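PDB 2AZQ: catechol 1,2-dioxygenase from Pseudomonas putida, which probably catalyses the ferric iron-dependent ring opening of catechol by O2 to cis,cis-muconate, the first step of the catechol branch of the beta-ketoadipate pathway. Local coordinates for residues G107-A112 / S164-T169; G126-V131 / N158-Y163. All blocks are in the same frame, centred on the assembly; numbering follows the deposited sequence.

Contact 1 (G107-A112 / S164-T169); sequences GPLYVA and SYFDST
Leu-109 and Phe-166 each swing CG opposite the carbonyl carbon (chi1 -42° and -57°), and with that choice the leucine branch and the phenyl ring meet. Leu-109 CD2 sits over the middle of one face of the Phe-166 ring, 4.0 Å from its centroid, a CH-pi contact close to the ring normal. Nearer the backbone, Leu-109 CB touches the ring again, 3.8 Å from Phe-166 CE1. The other face of Phe-166 is covered by CD2 of Tyr-165, so that the phenyl ring is held between a methyl group and the edge of its neighbouring phenol.

Val-111 engages Tyr-165 with both of its methyls. Val-111 CG1 lies over the Tyr-165 face toward its rim, 4.3 Å from the ring centroid, while Val-111 CG2 meets Tyr-165 CG at 3.6 Å and also reaches Phe-166 CE1 at 3.9 Å. A tight gamma turn, in which Phe-166 N makes a weak hydrogen bond to Ser-164 O, probably helps set the Tyr-165 edge over the Phe-166 face. The carbonyl O of Leu-109, 3.5 Å from Phe-166 CE1, is hydrogen-bonded to Arg-176 of strand 176-180.

Leu-109 also packs on Tyr-163, a ligand of the ferric ion. Two loops are thus joined by apolar and aromatic contacts at the border of the iron site of an intradiol dioxygenase.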
ATOM      1  N   GLY A 107       2.253  13.421  12.155  1.00  5.09           N
ATOM      2  CA  GLY A 107       0.875  13.068  11.843  1.00  3.99           C
ATOM      3  C   GLY A 107       0.654  13.225  10.338  1.00  4.03           C
ATOM      4  O   GLY A 107       1.456  13.861   9.644  1.00  3.95           O
ATOM      5  N   PRO A 108      -0.442  12.685   9.798  1.00  3.56           N
ATOM      6  CA  PRO A 108      -0.719  12.774   8.362  1.00  3.88           C
ATOM      7  C   PRO A 108      -1.594  13.926   7.878  1.00  6.49           C
ATOM      8  O   PRO A 108      -1.842  14.022   6.668  1.00  9.13           O
ATOM      9  CB  PRO A 108      -1.413  11.460   8.107  1.00  3.16           C
ATOM     10  CG  PRO A 108      -2.386  11.459   9.302  1.00  2.00           C
ATOM     11  CD  PRO A 108      -1.495  11.900  10.474  1.00  2.00           C
ATOM     12  N   LEU A 109      -2.045  14.797   8.788  1.00  5.76           N
ATOM     13  CA  LEU A 109      -2.967  15.885   8.448  1.00  4.62           C
ATOM     14  C   LEU A 109      -2.513  17.349   8.348  1.00  4.88           C
ATOM     15  O   LEU A 109      -3.306  18.251   8.624  1.00  6.66           O
ATOM     16  CB  LEU A 109      -4.139  15.810   9.415  1.00  3.95           C
ATOM     17  CG  LEU A 109      -4.602  14.365   9.665  1.00  4.59           C
ATOM     18  CD1 LEU A 109      -5.423  14.313  10.945  1.00  5.58           C
ATOM     19  CD2 LEU A 109      -5.362  13.829   8.487  1.00  2.00           C
ATOM     20  N   TYR A 110      -1.277  17.602   7.945  1.00  4.48           N
ATOM     21  CA  TYR A 110      -0.797  18.974   7.794  1.00  5.49           C
ATOM     22  C   TYR A 110      -1.240  19.513   6.436  1.00  7.52           C
ATOM     23  O   TYR A 110      -1.464  18.731   5.519  1.00 10.08           O
ATOM     24  CB  TYR A 110       0.725  18.999   7.832  1.00  6.45           C
ATOM     25  CG  TYR A 110       1.324  20.369   7.610  1.00  4.85           C
ATOM     26  CD1 TYR A 110       1.267  21.353   8.606  1.00  4.57           C
ATOM     27  CD2 TYR A 110       1.963  20.672   6.411  1.00  2.28           C
ATOM     28  CE1 TYR A 110       1.855  22.613   8.409  1.00  4.47           C
ATOM     29  CE2 TYR A 110       2.547  21.906   6.192  1.00  2.15           C
ATOM     30  CZ  TYR A 110       2.508  22.880   7.190  1.00  6.07           C
ATOM     31  OH  TYR A 110       3.205  24.066   7.001  1.00  7.03           O
ATOM     32  N   VAL A 111      -1.367  20.838   6.315  1.00  7.82           N
ATOM     33  CA  VAL A 111      -1.747  21.513   5.060  1.00  7.81           C
ATOM     34  C   VAL A 111      -0.940  22.817   4.923  1.00  9.25           C
ATOM     35  O   VAL A 111      -1.032  23.724   5.765  1.00 11.97           O
ATOM     36  CB  VAL A 111      -3.234  21.903   5.000  1.00  6.85           C
ATOM     37  CG1 VAL A 111      -3.520  22.484   3.621  1.00  7.02           C
ATOM     38  CG2 VAL A 111      -4.138  20.709   5.319  1.00  5.16           C
ATOM     39  N   ALA A 112      -0.164  22.921   3.851  1.00 10.13           N
ATOM     40  CA  ALA A 112       0.699  24.078   3.634  1.00  8.42           C
ATOM     41  C   ALA A 112       0.021  25.411   3.380  1.00  8.85           C
ATOM     42  O   ALA A 112      -1.151  25.476   3.038  1.00 10.31           O
ATOM     43  CB  ALA A 112       1.656  23.775   2.504  1.00  9.03           C
ATOM     44  N   SER A 164      -9.648  20.756   9.476  1.00  4.62           N
ATOM     45  CA  SER A 164     -10.166  21.387   8.272  1.00  5.14           C
ATOM     46  C   SER A 164      -9.400  20.809   7.081  1.00  7.83           C
ATOM     47  O   SER A 164      -8.414  20.065   7.241  1.00  9.02           O
ATOM     48  CB  SER A 164      -9.960  22.889   8.308  1.00  2.72           C
ATOM     49  OG  SER A 164      -8.587  23.207   8.228  1.00  2.00           O
ATOM     50  N   TYR A 165      -9.858  21.156   5.889  1.00  9.55           N
ATOM     51  CA  TYR A 165      -9.241  20.680   4.676  1.00 11.69           C
ATOM     52  C   TYR A 165      -9.620  19.232   4.352  1.00 13.89           C
ATOM     53  O   TYR A 165     -10.011  18.931   3.217  1.00 15.42           O
ATOM     54  CB  TYR A 165      -7.728  20.784   4.757  1.00 12.27           C
ATOM     55  CG  TYR A 165      -7.151  20.502   3.440  1.00 12.09           C
ATOM     56  CD1 TYR A 165      -7.167  21.475   2.457  1.00 14.50           C
ATOM     57  CD2 TYR A 165      -6.789  19.204   3.091  1.00 14.72           C
ATOM     58  CE1 TYR A 165      -6.861  21.173   1.150  1.00 17.00           C
ATOM     59  CE2 TYR A 165      -6.478  18.880   1.783  1.00 16.75           C
ATOM     60  CZ  TYR A 165      -6.528  19.874   0.818  1.00 18.26           C
ATOM     61  OH  TYR A 165      -6.289  19.566  -0.495  1.00 22.77           O
ATOM     62  N   PHE A 166      -9.499  18.317   5.312  1.00 14.04           N
ATOM     63  CA  PHE A 166      -9.874  16.945   5.004  1.00 14.00           C
ATOM     64  C   PHE A 166     -11.336  16.856   5.281  1.00 16.54           C
ATOM     65  O   PHE A 166     -12.041  16.046   4.679  1.00 19.12           O
ATOM     66  CB  PHE A 166      -9.102  15.949   5.845  1.00 10.63           C
ATOM     67  CG  PHE A 166      -7.647  16.085   5.688  1.00  8.65           C
ATOM     68  CD1 PHE A 166      -6.933  16.970   6.485  1.00  8.77           C
ATOM     69  CD2 PHE A 166      -6.990  15.428   4.650  1.00  8.07           C
ATOM     70  CE1 PHE A 166      -5.581  17.209   6.246  1.00  8.07           C
ATOM     71  CE2 PHE A 166      -5.653  15.653   4.401  1.00  5.71           C
ATOM     72  CZ  PHE A 166      -4.947  16.548   5.200  1.00  8.28           C
ATOM     73  N   ASP A 167     -11.795  17.703   6.194  1.00 17.74           N
ATOM     74  CA  ASP A 167     -13.206  17.743   6.504  1.00 19.31           C
ATOM     75  C   ASP A 167     -13.729  18.928   5.730  1.00 20.59           C
ATOM     76  O   ASP A 167     -13.484  20.078   6.086  1.00 21.23           O
ATOM     77  CB  ASP A 167     -13.453  17.956   7.989  1.00 18.82           C
ATOM     78  CG  ASP A 167     -14.919  17.915   8.324  1.00 18.60           C
ATOM     79  OD1 ASP A 167     -15.277  18.083   9.499  1.00 20.44           O
ATOM     80  OD2 ASP A 167     -15.725  17.705   7.397  1.00 18.69           O
ATOM     81  N   SER A 168     -14.445  18.644   4.655  1.00 22.02           N
ATOM     82  CA  SER A 168     -14.976  19.703   3.817  1.00 22.71           C
ATOM     83  C   SER A 168     -15.998  20.577   4.510  1.00 22.96           C
ATOM     84  O   SER A 168     -16.203  21.721   4.090  1.00 24.33           O
ATOM     85  CB  SER A 168     -15.573  19.121   2.527  1.00 24.92           C
ATOM     86  OG  SER A 168     -14.551  18.636   1.657  1.00 26.79           O
ATOM     87  N   THR A 169     -16.648  20.061   5.555  1.00 22.30           N
ATOM     88  CA  THR A 169     -17.644  20.865   6.257  1.00 20.76           C
ATOM     89  C   THR A 169     -16.968  22.078   6.873  1.00 19.59           C
ATOM     90  O   THR A 169     -17.595  23.120   6.998  1.00 19.84           O
ATOM     91  CB  THR A 169     -18.424  20.067   7.380  1.00 21.43           C
ATOM     92  OG1 THR A 169     -17.513  19.392   8.257  1.00 24.40           O
ATOM     93  CG2 THR A 169     -19.369  19.055   6.766  1.00 22.81           C
TER

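Contact 2 (G126-V131 / N158-Y163); sequences GTDPGV and NTQGTY. With FE (Fe (III) ion), chain B.
A type I turn from Asn-158 to Gly-161, closed by a G1 beta bulge, precedes the iron ligand Tyr-163, and its outer corner meets the loop 126-131 chiefly through Thr-159 and Asp-128. Asp-128 turns CG away from its own carbonyl carbon (chi1 -67°), which carries the carboxylate to the turn. There Thr-159 OG1 donates a weak hydrogen bond of 3.2 Å to Asp-128 OD1. The two side chains run alongside each other in opposite directions. Asp-128 OD2, the other carboxylate oxygen, lies 3.9 Å from Asn-158 CB, and the Gln-160 amide approaches Asp-128 OD1 only loosely. The methyl of Thr-159 points elsewhere: Thr-159 CG2 rests 3.7 Å from Gly-130 CA, so the threonine divides its polar and apolar branches between two residues of the facing loop.

The turn is braced mainly from within. Asn-158 OD1 takes the backbone N of Thr-162 at 2.9 Å in a nearly straight bond (169°), and the N of Gln-160 more weakly. In the backbone, Gly-161 N bonds to Asn-158 O at 2.8 Å, and Asn-158 N to Thr-162 O at 2.9 Å. Beyond the bulge, Tyr-163 OH binds the ferric ion, whose other protein ligands are Tyr-197, His-221 and His-223.

An alanine in place of Asp-128 would probably leave the Thr-159 hydroxyl without its acceptor across the contact and open a gap beside Asn-158 CB.

With one weak hydrogen bond, one methyl contact and some looser approaches, the chemistry implies a modest tie between surface loops; the shape of the turn leading to the iron ligand probably rests more on the bonds of Asn-158 and of the backbone.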
ATOM      1  N   GLY A 126     -15.603  30.833  14.417  1.00 13.47           N
ATOM      2  CA  GLY A 126     -16.771  31.173  15.217  1.00 14.48           C
ATOM      3  C   GLY A 126     -18.011  30.387  14.881  1.00 16.82           C
ATOM      4  O   GLY A 126     -19.121  30.901  14.906  1.00 17.86           O
ATOM      5  N   THR A 127     -17.807  29.116  14.595  1.00 18.70           N
ATOM      6  CA  THR A 127     -18.860  28.191  14.222  1.00 19.99           C
ATOM      7  C   THR A 127     -19.339  27.254  15.311  1.00 21.70           C
ATOM      8  O   THR A 127     -20.522  26.925  15.354  1.00 23.96           O
ATOM      9  CB  THR A 127     -18.375  27.305  13.090  1.00 19.70           C
ATOM     10  OG1 THR A 127     -18.236  28.085  11.912  1.00 20.91           O
ATOM     11  CG2 THR A 127     -19.330  26.186  12.841  1.00 23.05           C
ATOM     12  N   ASP A 128     -18.410  26.815  16.165  1.00 23.01           N
ATOM     13  CA  ASP A 128     -18.653  25.835  17.241  1.00 23.95           C
ATOM     14  C   ASP A 128     -19.205  26.341  18.631  1.00 23.94           C
ATOM     15  O   ASP A 128     -19.320  27.560  18.851  1.00 22.57           O
ATOM     16  CB  ASP A 128     -17.320  25.071  17.473  1.00 25.45           C
ATOM     17  CG  ASP A 128     -16.891  24.169  16.285  1.00 26.41           C
ATOM     18  OD1 ASP A 128     -17.542  23.133  16.075  1.00 29.35           O
ATOM     19  OD2 ASP A 128     -15.891  24.464  15.578  1.00 25.57           O
ATOM     20  N   PRO A 129     -19.639  25.388  19.537  1.00 24.18           N
ATOM     21  CA  PRO A 129     -20.167  25.553  20.910  1.00 21.61           C
ATOM     22  C   PRO A 129     -19.000  24.961  21.755  1.00 18.94           C
ATOM     23  O   PRO A 129     -19.165  24.041  22.579  1.00 15.97           O
ATOM     24  CB  PRO A 129     -21.376  24.622  20.918  1.00 21.75           C
ATOM     25  CG  PRO A 129     -20.736  23.383  20.346  1.00 22.39           C
ATOM     26  CD  PRO A 129     -19.825  23.959  19.166  1.00 24.92           C
ATOM     27  N   GLY A 130     -17.806  25.469  21.483  1.00 16.27           N
ATOM     28  CA  GLY A 130     -16.658  24.978  22.185  1.00 13.39           C
ATOM     29  C   GLY A 130     -16.302  25.882  23.328  1.00 12.63           C
ATOM     30  O   GLY A 130     -17.028  26.813  23.674  1.00 12.83           O
ATOM     31  N   VAL A 131     -15.163  25.560  23.916  1.00 11.57           N
ATOM     32  CA  VAL A 131     -14.575  26.275  25.017  1.00  9.97           C
ATOM     33  C   VAL A 131     -13.473  27.080  24.340  1.00 11.00           C
ATOM     34  O   VAL A 131     -12.634  26.504  23.663  1.00 10.38           O
ATOM     35  CB  VAL A 131     -13.967  25.261  26.025  1.00  7.05           C
ATOM     36  CG1 VAL A 131     -13.104  25.966  27.081  1.00  6.35           C
ATOM     37  CG2 VAL A 131     -15.081  24.482  26.662  1.00  3.66           C
ATOM     38  N   ASN A 158     -11.205  20.355  15.636  1.00  3.72           N
ATOM     39  CA  ASN A 158     -12.259  21.170  16.189  1.00  5.53           C
ATOM     40  C   ASN A 158     -13.022  20.345  17.258  1.00  8.68           C
ATOM     41  O   ASN A 158     -12.574  19.249  17.634  1.00  9.86           O
ATOM     42  CB  ASN A 158     -13.168  21.653  15.058  1.00  4.14           C
ATOM     43  CG  ASN A 158     -13.966  20.539  14.406  1.00  3.97           C
ATOM     44  OD1 ASN A 158     -13.769  19.358  14.674  1.00  5.49           O
ATOM     45  ND2 ASN A 158     -14.878  20.924  13.533  1.00  2.85           N
ATOM     46  N   THR A 159     -14.154  20.845  17.760  1.00 10.12           N
ATOM     47  CA  THR A 159     -14.868  20.100  18.794  1.00  9.45           C
ATOM     48  C   THR A 159     -15.457  18.769  18.303  1.00  9.87           C
ATOM     49  O   THR A 159     -15.678  17.883  19.112  1.00 11.08           O
ATOM     50  CB  THR A 159     -15.969  20.945  19.465  1.00  7.86           C
ATOM     51  OG1 THR A 159     -17.009  21.204  18.524  1.00  9.78           O
ATOM     52  CG2 THR A 159     -15.416  22.256  19.945  1.00  4.97           C
ATOM     53  N   GLN A 160     -15.710  18.609  17.005  1.00  9.88           N
ATOM     54  CA  GLN A 160     -16.218  17.321  16.500  1.00 11.49           C
ATOM     55  C   GLN A 160     -14.985  16.417  16.366  1.00 11.15           C
ATOM     56  O   GLN A 160     -15.077  15.217  16.033  1.00  9.31           O
ATOM     57  CB  GLN A 160     -16.826  17.436  15.107  1.00 13.50           C
ATOM     58  CG  GLN A 160     -18.106  18.205  14.961  1.00 18.57           C
ATOM     59  CD  GLN A 160     -18.226  18.755  13.534  1.00 23.01           C
ATOM     60  OE1 GLN A 160     -18.131  17.990  12.544  1.00 24.23           O
ATOM     61  NE2 GLN A 160     -18.408  20.088  13.415  1.00 19.77           N
ATOM     62  N   GLY A 161     -13.822  17.014  16.594  1.00  8.76           N
ATOM     63  CA  GLY A 161     -12.606  16.242  16.494  1.00  7.55           C
ATOM     64  C   GLY A 161     -12.128  15.963  15.078  1.00  5.62           C
ATOM     65  O   GLY A 161     -11.659  14.863  14.810  1.00  3.11           O
ATOM     66  N   THR A 162     -12.249  16.931  14.173  1.00  2.41           N
ATOM     67  CA  THR A 162     -11.751  16.711  12.818  1.00  3.78           C
ATOM     68  C   THR A 162     -10.903  17.898  12.424  1.00  3.59           C
ATOM     69  O   THR A 162     -10.933  18.928  13.094  1.00  4.15           O
ATOM     70  CB  THR A 162     -12.870  16.544  11.741  1.00  3.48           C
ATOM     71  OG1 THR A 162     -13.497  17.802  11.489  1.00  3.16           O
ATOM     72  CG2 THR A 162     -13.904  15.539  12.190  1.00  2.00           C
ATOM     73  N   TYR A 163     -10.118  17.741  11.358  1.00  4.75           N
ATOM     74  CA  TYR A 163      -9.270  18.841  10.898  1.00  4.72           C
ATOM     75  C   TYR A 163      -9.845  19.459   9.649  1.00  4.61           C
ATOM     76  O   TYR A 163     -10.491  18.780   8.853  1.00  5.11           O
ATOM     77  CB  TYR A 163      -7.847  18.375  10.602  1.00  4.15           C
ATOM     78  CG  TYR A 163      -7.056  17.881  11.799  1.00  3.95           C
ATOM     79  CD1 TYR A 163      -7.315  16.636  12.354  1.00  4.21           C
ATOM     80  CD2 TYR A 163      -5.991  18.625  12.314  1.00  2.45           C
ATOM     81  CE1 TYR A 163      -6.522  16.127  13.383  1.00  5.64           C
ATOM     82  CE2 TYR A 163      -5.191  18.132  13.340  1.00  3.70           C
ATOM     83  CZ  TYR A 163      -5.459  16.870  13.867  1.00  4.89           C
ATOM     84  OH  TYR A 163      -4.644  16.317  14.828  1.00  5.96           O
TER
HETATM   85 FE    FE B 400      -3.445  15.243  15.023  1.00 16.50          FE

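The two contacts illustrate how one long connection, between strands 151-155 and 176-180, can be met by different chemistry along its length. Both draw on it: 158-163 in contact 2 runs directly into 164-169 in contact 1. Contact 1, partly buried, relies on aromatic and aliphatic surfaces near the iron. Contact 2, farther from the centre of the chain and at the surface, is mainly polar and slighter. They meet where Asp-167 OD1 lies 2.7 Å from Thr-162 OG1, a probable hydrogen bond. Tyr-163, at one end of 158-163, packs against Leu-109 of contact 1, while the polar touch with 126-131 lies at the turn toward the other end of the same segment.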